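Local coordinates for variable region-containing chitin-binding protein 3 (Branchiostoma floridae, PDB 2FBO) that carries two tandem immunoglobulin V-type domains of an amphioxus immune-type receptor that, as a whole protein, probably binds chitin, at residues Gly102-Cys107 with Ala122-Leu127; Thr161-Ala166 with Cys230-Gly235. All blocks are in the same frame, centred on the assembly; numbering follows the deposited sequence.

Contact 1 (Gly102-Cys107 with Ala122-Leu127)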
ATOM      1  N   GLY A 102     -14.656  10.844   4.446  1.00 21.72           N
ATOM      2  CA  GLY A 102     -13.476  11.475   3.890  1.00 20.74           C
ATOM      3  C   GLY A 102     -12.250  10.915   4.586  1.00 20.75           C
ATOM      4  O   GLY A 102     -12.281  10.666   5.783  1.00 20.05           O
ATOM      5  N   GLY A 103     -11.174  10.706   3.835  1.00 21.15           N
ATOM      6  CA  GLY A 103      -9.967  10.177   4.444  1.00 21.01           C
ATOM      7  C   GLY A 103      -9.112   9.407   3.461  1.00 20.54           C
ATOM      8  O   GLY A 103      -9.259   9.555   2.250  1.00 21.57           O
ATOM      9  N   ARG A 104      -8.221   8.573   3.986  1.00 19.51           N
ATOM     10  CA  ARG A 104      -7.322   7.798   3.148  1.00 18.55           C
ATOM     11  C   ARG A 104      -7.707   6.319   3.114  1.00 18.20           C
ATOM     12  O   ARG A 104      -7.821   5.672   4.157  1.00 18.46           O
ATOM     13  CB  ARG A 104      -5.885   7.979   3.653  1.00 18.55           C
ATOM     14  CG  ARG A 104      -4.819   7.419   2.727  1.00 19.16           C
ATOM     15  CD  ARG A 104      -3.428   7.796   3.209  1.00 21.66           C
ATOM     16  NE  ARG A 104      -3.160   9.230   3.075  1.00 24.68           N
ATOM     17  CZ  ARG A 104      -2.795   9.825   1.941  1.00 23.84           C
ATOM     18  NH1 ARG A 104      -2.649   9.124   0.827  1.00 21.70           N
ATOM     19  NH2 ARG A 104      -2.556  11.126   1.922  1.00 24.58           N
ATOM     20  N   TYR A 105      -7.903   5.799   1.905  1.00 17.85           N
ATOM     21  CA  TYR A 105      -8.299   4.410   1.702  1.00 19.99           C
ATOM     22  C   TYR A 105      -7.215   3.591   1.019  1.00 20.28           C
ATOM     23  O   TYR A 105      -6.629   4.015   0.024  1.00 21.58           O
ATOM     24  CB  TYR A 105      -9.581   4.341   0.861  1.00 19.52           C
ATOM     25  CG  TYR A 105     -10.807   4.851   1.571  1.00 18.83           C
ATOM     26  CD1 TYR A 105     -10.985   6.210   1.814  1.00 18.98           C
ATOM     27  CD2 TYR A 105     -11.782   3.963   2.031  1.00 16.12           C
ATOM     28  CE1 TYR A 105     -12.106   6.679   2.502  1.00 18.70           C
ATOM     29  CE2 TYR A 105     -12.901   4.417   2.716  1.00 18.21           C
ATOM     30  CZ  TYR A 105     -13.060   5.770   2.950  1.00 16.11           C
ATOM     31  OH  TYR A 105     -14.160   6.207   3.628  1.00 17.23           O
ATOM     32  N   TRP A 106      -6.975   2.400   1.547  1.00 19.16           N
ATOM     33  CA  TRP A 106      -5.963   1.514   0.997  1.00 19.60           C
ATOM     34  C   TRP A 106      -6.522   0.327   0.232  1.00 19.59           C
ATOM     35  O   TRP A 106      -7.394  -0.387   0.723  1.00 18.99           O
ATOM     36  CB  TRP A 106      -5.067   0.972   2.121  1.00 18.42           C
ATOM     37  CG  TRP A 106      -4.323   2.033   2.838  1.00 16.49           C
ATOM     38  CD1 TRP A 106      -4.764   2.780   3.888  1.00 17.57           C
ATOM     39  CD2 TRP A 106      -3.033   2.546   2.489  1.00 18.95           C
ATOM     40  NE1 TRP A 106      -3.825   3.738   4.214  1.00 19.56           N
ATOM     41  CE2 TRP A 106      -2.757   3.617   3.369  1.00 16.82           C
ATOM     42  CE3 TRP A 106      -2.089   2.209   1.511  1.00 19.33           C
ATOM     43  CZ2 TRP A 106      -1.568   4.355   3.302  1.00 19.65           C
ATOM     44  CZ3 TRP A 106      -0.900   2.947   1.443  1.00 21.54           C
ATOM     45  CH2 TRP A 106      -0.657   4.008   2.336  1.00 19.27           C
ATOM     46  N   CYS A 107      -6.025   0.129  -0.982  1.00 18.75           N
ATOM     47  CA  CYS A 107      -6.414  -1.033  -1.760  1.00 20.07           C
ATOM     48  C   CYS A 107      -5.266  -2.001  -1.562  1.00 20.18           C
ATOM     49  O   CYS A 107      -4.167  -1.781  -2.075  1.00 21.49           O
ATOM     50  CB  CYS A 107      -6.540  -0.726  -3.240  1.00 18.69           C
ATOM     51  SG  CYS A 107      -7.037  -2.191  -4.208  1.00 22.36           S
ATOM     52  N   ALA A 122       0.030  -2.678  -1.737  1.00 22.98           N
ATOM     53  CA  ALA A 122      -1.069  -1.798  -1.386  1.00 22.01           C
ATOM     54  C   ALA A 122      -0.724  -0.366  -1.744  1.00 22.95           C
ATOM     55  O   ALA A 122       0.437   0.037  -1.697  1.00 22.49           O
ATOM     56  CB  ALA A 122      -1.364  -1.906   0.106  1.00 21.16           C
ATOM     57  N   LYS A 123      -1.741   0.387  -2.137  1.00 22.31           N
ATOM     58  CA  LYS A 123      -1.585   1.793  -2.474  1.00 22.15           C
ATOM     59  C   LYS A 123      -2.825   2.486  -1.953  1.00 21.55           C
ATOM     60  O   LYS A 123      -3.874   1.844  -1.804  1.00 21.92           O
ATOM     61  CB  LYS A 123      -1.444   1.978  -3.985  1.00 22.67           C
ATOM     62  CG  LYS A 123      -0.016   1.755  -4.472  1.00 23.42           C
ATOM     63  CD  LYS A 123       0.134   2.057  -5.945  1.00 25.44           C
ATOM     64  CE  LYS A 123       1.595   1.995  -6.382  1.00 26.21           C
ATOM     65  NZ  LYS A 123       2.227   0.673  -6.103  1.00 22.15           N
ATOM     66  N   SER A 124      -2.711   3.780  -1.667  1.00 20.04           N
ATOM     67  CA  SER A 124      -3.831   4.533  -1.128  1.00 21.95           C
ATOM     68  C   SER A 124      -4.462   5.531  -2.092  1.00 22.58           C
ATOM     69  O   SER A 124      -3.836   6.002  -3.046  1.00 21.87           O
ATOM     70  CB  SER A 124      -3.410   5.275   0.143  1.00 21.37           C
ATOM     71  OG  SER A 124      -2.646   6.433  -0.160  1.00 23.15           O
ATOM     72  N   VAL A 125      -5.722   5.843  -1.824  1.00 22.90           N
ATOM     73  CA  VAL A 125      -6.474   6.801  -2.624  1.00 21.87           C
ATOM     74  C   VAL A 125      -7.208   7.680  -1.622  1.00 22.47           C
ATOM     75  O   VAL A 125      -7.810   7.174  -0.673  1.00 21.24           O
ATOM     76  CB  VAL A 125      -7.503   6.098  -3.538  1.00 22.19           C
ATOM     77  CG1 VAL A 125      -8.240   7.127  -4.376  1.00 22.39           C
ATOM     78  CG2 VAL A 125      -6.799   5.093  -4.437  1.00 22.21           C
ATOM     79  N   VAL A 126      -7.133   8.993  -1.805  1.00 21.09           N
ATOM     80  CA  VAL A 126      -7.813   9.896  -0.888  1.00 22.06           C
ATOM     81  C   VAL A 126      -9.237  10.140  -1.359  1.00 20.99           C
ATOM     82  O   VAL A 126      -9.470  10.441  -2.537  1.00 22.27           O
ATOM     83  CB  VAL A 126      -7.072  11.249  -0.774  1.00 23.49           C
ATOM     84  CG1 VAL A 126      -7.896  12.240   0.028  1.00 23.55           C
ATOM     85  CG2 VAL A 126      -5.722  11.033  -0.099  1.00 24.39           C
ATOM     86  N   LEU A 127     -10.185   9.972  -0.442  1.00 21.83           N
ATOM     87  CA  LEU A 127     -11.593  10.197  -0.733  1.00 22.19           C
ATOM     88  C   LEU A 127     -11.898  11.576  -0.166  1.00 22.85           C
ATOM     89  O   LEU A 127     -11.868  11.787   1.047  1.00 22.12           O
ATOM     90  CB  LEU A 127     -12.470   9.131  -0.053  1.00 22.18           C
ATOM     91  CG  LEU A 127     -13.953   9.050  -0.458  1.00 22.98           C
ATOM     92  CD1 LEU A 127     -14.553   7.745   0.066  1.00 25.05           C
ATOM     93  CD2 LEU A 127     -14.722  10.236   0.086  1.00 23.41           C
TER

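Contact 2 (Thr161-Ala166 with Cys230-Gly235)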
ATOM      1  N   THR A 161       4.387  14.169  -3.960  1.00 35.41           N
ATOM      2  CA  THR A 161       3.698  15.440  -4.159  1.00 35.87           C
ATOM      3  C   THR A 161       3.175  15.917  -2.805  1.00 35.62           C
ATOM      4  O   THR A 161       2.768  15.104  -1.968  1.00 34.01           O
ATOM      5  CB  THR A 161       2.512  15.294  -5.132  1.00 37.43           C
ATOM      6  OG1 THR A 161       2.999  14.916  -6.425  1.00 40.61           O
ATOM      7  CG2 THR A 161       1.758  16.606  -5.248  1.00 40.42           C
ATOM      8  N   ASP A 162       3.192  17.230  -2.594  1.00 34.66           N
ATOM      9  CA  ASP A 162       2.736  17.811  -1.339  1.00 33.73           C
ATOM     10  C   ASP A 162       3.445  17.108  -0.191  1.00 34.45           C
ATOM     11  O   ASP A 162       2.818  16.705   0.791  1.00 33.36           O
ATOM     12  CB  ASP A 162       1.219  17.654  -1.202  1.00 35.25           C
ATOM     13  CG  ASP A 162       0.457  18.540  -2.165  1.00 37.05           C
ATOM     14  OD1 ASP A 162       0.597  19.776  -2.061  1.00 39.03           O
ATOM     15  OD2 ASP A 162      -0.273  18.009  -3.027  1.00 36.44           O
ATOM     16  N   CYS A 163       4.762  16.980  -0.329  1.00 33.65           N
ATOM     17  CA  CYS A 163       5.599  16.305   0.656  1.00 35.19           C
ATOM     18  C   CYS A 163       6.691  17.167   1.280  1.00 35.24           C
ATOM     19  O   CYS A 163       7.691  16.639   1.766  1.00 35.09           O
ATOM     20  CB  CYS A 163       6.253  15.085   0.009  1.00 36.41           C
ATOM     21  SG  CYS A 163       6.823  15.355  -1.706  1.00 38.53           S
ATOM     22  N   ALA A 164       6.503  18.482   1.277  1.00 35.89           N
ATOM     23  CA  ALA A 164       7.499  19.384   1.844  1.00 36.77           C
ATOM     24  C   ALA A 164       7.695  19.169   3.340  1.00 36.23           C
ATOM     25  O   ALA A 164       6.731  19.110   4.102  1.00 35.93           O
ATOM     26  CB  ALA A 164       7.103  20.832   1.576  1.00 37.72           C
ATOM     27  N   ASN A 165       8.953  19.052   3.750  1.00 37.34           N
ATOM     28  CA  ASN A 165       9.301  18.863   5.153  1.00 37.65           C
ATOM     29  C   ASN A 165       8.640  17.656   5.816  1.00 36.71           C
ATOM     30  O   ASN A 165       8.314  17.692   7.004  1.00 36.70           O
ATOM     31  CB  ASN A 165       8.963  20.131   5.942  0.66 40.04           C
ATOM     32  CG  ASN A 165       9.779  21.328   5.495  0.66 41.32           C
ATOM     33  OD1 ASN A 165       9.806  21.666   4.311  0.66 42.81           O
ATOM     34  ND2 ASN A 165      10.448  21.977   6.440  0.66 43.48           N
ATOM     35  N   ALA A 166       8.452  16.583   5.057  1.00 35.32           N
ATOM     36  CA  ALA A 166       7.833  15.379   5.603  1.00 33.41           C
ATOM     37  C   ALA A 166       8.852  14.482   6.295  1.00 31.99           C
ATOM     38  O   ALA A 166      10.013  14.418   5.892  1.00 30.90           O
ATOM     39  CB  ALA A 166       7.146  14.600   4.491  1.00 34.45           C
ATOM     40  N   CYS A 230       8.515   3.250   1.108  1.00 26.23           N
ATOM     41  CA  CYS A 230       8.895   4.603   1.475  1.00 27.83           C
ATOM     42  C   CYS A 230       7.636   5.276   1.975  1.00 26.00           C
ATOM     43  O   CYS A 230       6.648   5.376   1.242  1.00 25.59           O
ATOM     44  CB  CYS A 230       9.429   5.423   0.299  1.00 27.19           C
ATOM     45  SG  CYS A 230       9.780   7.135   0.840  1.00 29.76           S
ATOM     46  N   GLU A 231       7.665   5.715   3.226  1.00 25.99           N
ATOM     47  CA  GLU A 231       6.531   6.403   3.817  1.00 25.47           C
ATOM     48  C   GLU A 231       6.920   7.828   4.170  1.00 25.94           C
ATOM     49  O   GLU A 231       7.981   8.063   4.755  1.00 24.48           O
ATOM     50  CB  GLU A 231       6.062   5.711   5.096  1.00 26.37           C
ATOM     51  CG  GLU A 231       5.055   6.556   5.873  1.00 26.70           C
ATOM     52  CD  GLU A 231       4.728   5.996   7.237  1.00 29.23           C
ATOM     53  OE1 GLU A 231       5.657   5.859   8.064  1.00 30.86           O
ATOM     54  OE2 GLU A 231       3.540   5.700   7.485  1.00 28.04           O
ATOM     55  N   LEU A 232       6.057   8.769   3.803  1.00 23.77           N
ATOM     56  CA  LEU A 232       6.265  10.174   4.111  1.00 24.61           C
ATOM     57  C   LEU A 232       5.100  10.591   4.997  1.00 25.96           C
ATOM     58  O   LEU A 232       3.944  10.303   4.678  1.00 27.42           O
ATOM     59  CB  LEU A 232       6.275  11.013   2.834  1.00 24.53           C
ATOM     60  CG  LEU A 232       7.327  10.651   1.783  1.00 26.05           C
ATOM     61  CD1 LEU A 232       7.218  11.610   0.608  1.00 26.93           C
ATOM     62  CD2 LEU A 232       8.719  10.724   2.402  1.00 26.32           C
ATOM     63  N   ALA A 233       5.397  11.244   6.115  1.00 25.67           N
ATOM     64  CA  ALA A 233       4.354  11.688   7.032  1.00 29.22           C
ATOM     65  C   ALA A 233       4.558  13.134   7.470  1.00 31.18           C
ATOM     66  O   ALA A 233       5.646  13.515   7.912  1.00 31.93           O
ATOM     67  CB  ALA A 233       4.306  10.777   8.250  1.00 29.72           C
ATOM     68  N   THR A 234       3.501  13.933   7.345  1.00 33.73           N
ATOM     69  CA  THR A 234       3.541  15.343   7.716  1.00 37.36           C
ATOM     70  C   THR A 234       2.718  15.608   8.971  1.00 38.23           C
ATOM     71  O   THR A 234       2.574  16.756   9.392  1.00 40.37           O
ATOM     72  CB  THR A 234       2.998  16.240   6.575  1.00 37.77           C
ATOM     73  OG1 THR A 234       1.661  15.845   6.242  1.00 39.24           O
ATOM     74  CG2 THR A 234       3.868  16.121   5.338  1.00 37.63           C
ATOM     75  N   GLY A 235       2.179  14.543   9.559  1.00 38.46           N
ATOM     76  CA  GLY A 235       1.374  14.679  10.759  1.00 37.41           C
ATOM     77  C   GLY A 235       0.826  13.349  11.246  1.00 37.37           C
ATOM     78  O   GLY A 235       1.139  12.296  10.685  1.00 37.85           O
TER

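Contact 1 (Gly102-Cys107 with Ala122-Leu127)
The F-G hairpin of the first V domain pairs residues 102-107 with 122-127, antiparallel, and Tyr105 N and O both bond the backbone of Val125, with Tyr105 O 2.8 Å from Val125 N. Gly103 pairs likewise with Leu127; its backbone angles would jam a CB against the preceding carbonyl, which calls for glycine. On one face Ser124 presses CB over the six-membered ring of Trp106, 3.4 Å from its centroid, a CH-pi contact that suits so small a side chain. The Arg104 chain bends at chi3 (-69°), bringing NH1 to Ser124 OG at 2.9 Å, within the guanidinium plane; the Asp242 carboxylate of strand 241-249 bonds the same OG, and Val126 CG2 covers one guanidinium face. A methionine at Arg104 would probably leave the carbonyls of Leu239 and Val138 without their NH2 donor and Ser124 OG without NH1, one of two named partners. On the other face Tyr105 CE1 meets Leu127 CB obliquely at 3.6 Å, and Tyr105 OH bonds Asp101 O, the tyrosine corner of Ig domains. Cys107, disulfide-bonded to Cys24, and Leu127 look toward strand 20-28. Strands 36-41 and 11-14 flank the hairpin within its sheet, and strand 241-249 of the second domain packs on Trp106.

Contact 2 (Thr161-Ala166 with Cys230-Gly235)
The carbonyl oxygen of Ala233 rests against Ala166, 3.7 Å from its CA, where the chain leaves strand 230-233 beside the loop 161-166. The two segments exchange no hydrogen bonds, and small apolar groups do the joining. Ala166 aims its methyl at the strand and sets it between two neighbours: Leu232 CB at 4.0 Å and Thr234 CG2 at 3.7 Å. Alanine suits this buried place because its one carbon fills the notch without pushing the loop off the strand. Leu232 reaches further. With CG anti to the carbonyl carbon (chi1 -59°) and the next torsion extended, it carries CD1 to Cys163 CB, 3.7 Å away, and its side chain also touches Cys158 and Val168. Thr234 splits its two branches: CG2 faces the alanine, while OG1 makes a weak hydrogen bond to Asp240 O, so one residue serves an apolar neighbour and a polar one at the exposed end of the strand.

The loop owes its shape to a type II turn from Cys163 to Ala166, closed by a weak bond from Ala166 N to Cys163 O at 3.4 Å. Asn165 takes the third position, where phi is positive (56°), a conformation that asparagine adopts more readily than most residues. A disulfide from Cys163 to Cys160 ties down the start of the loop, while a separate bridge, Cys158-Cys230, joins the two sheets. The B-C loop meeting the end of strand F, where the F-G loop begins, is V-domain topology, and the two loops correspond in position to CDR1 and CDR3 of antigen receptors.

How the contacts relate
Contact 1 is buried sheet pairing within the first V domain, whereas contact 2 lies in the second domain at the partly exposed end of its sandwich. Both use strand F of their domain, with its disulfide cysteine, but contact 1 joins it to strand G by backbone hydrogen bonds, and contact 2 to the B-C loop by methyl and methylene contacts. Their centres are about 15 Å apart and they do not touch, yet strand 241-249 connects them. Its Arg243 packs on Trp106 and forms a salt bridge with Glu231, while Asp242 bonds Ser124 through its side chain and Leu232 through its backbone, so one strand serves the domain interface and the second domain's sheet.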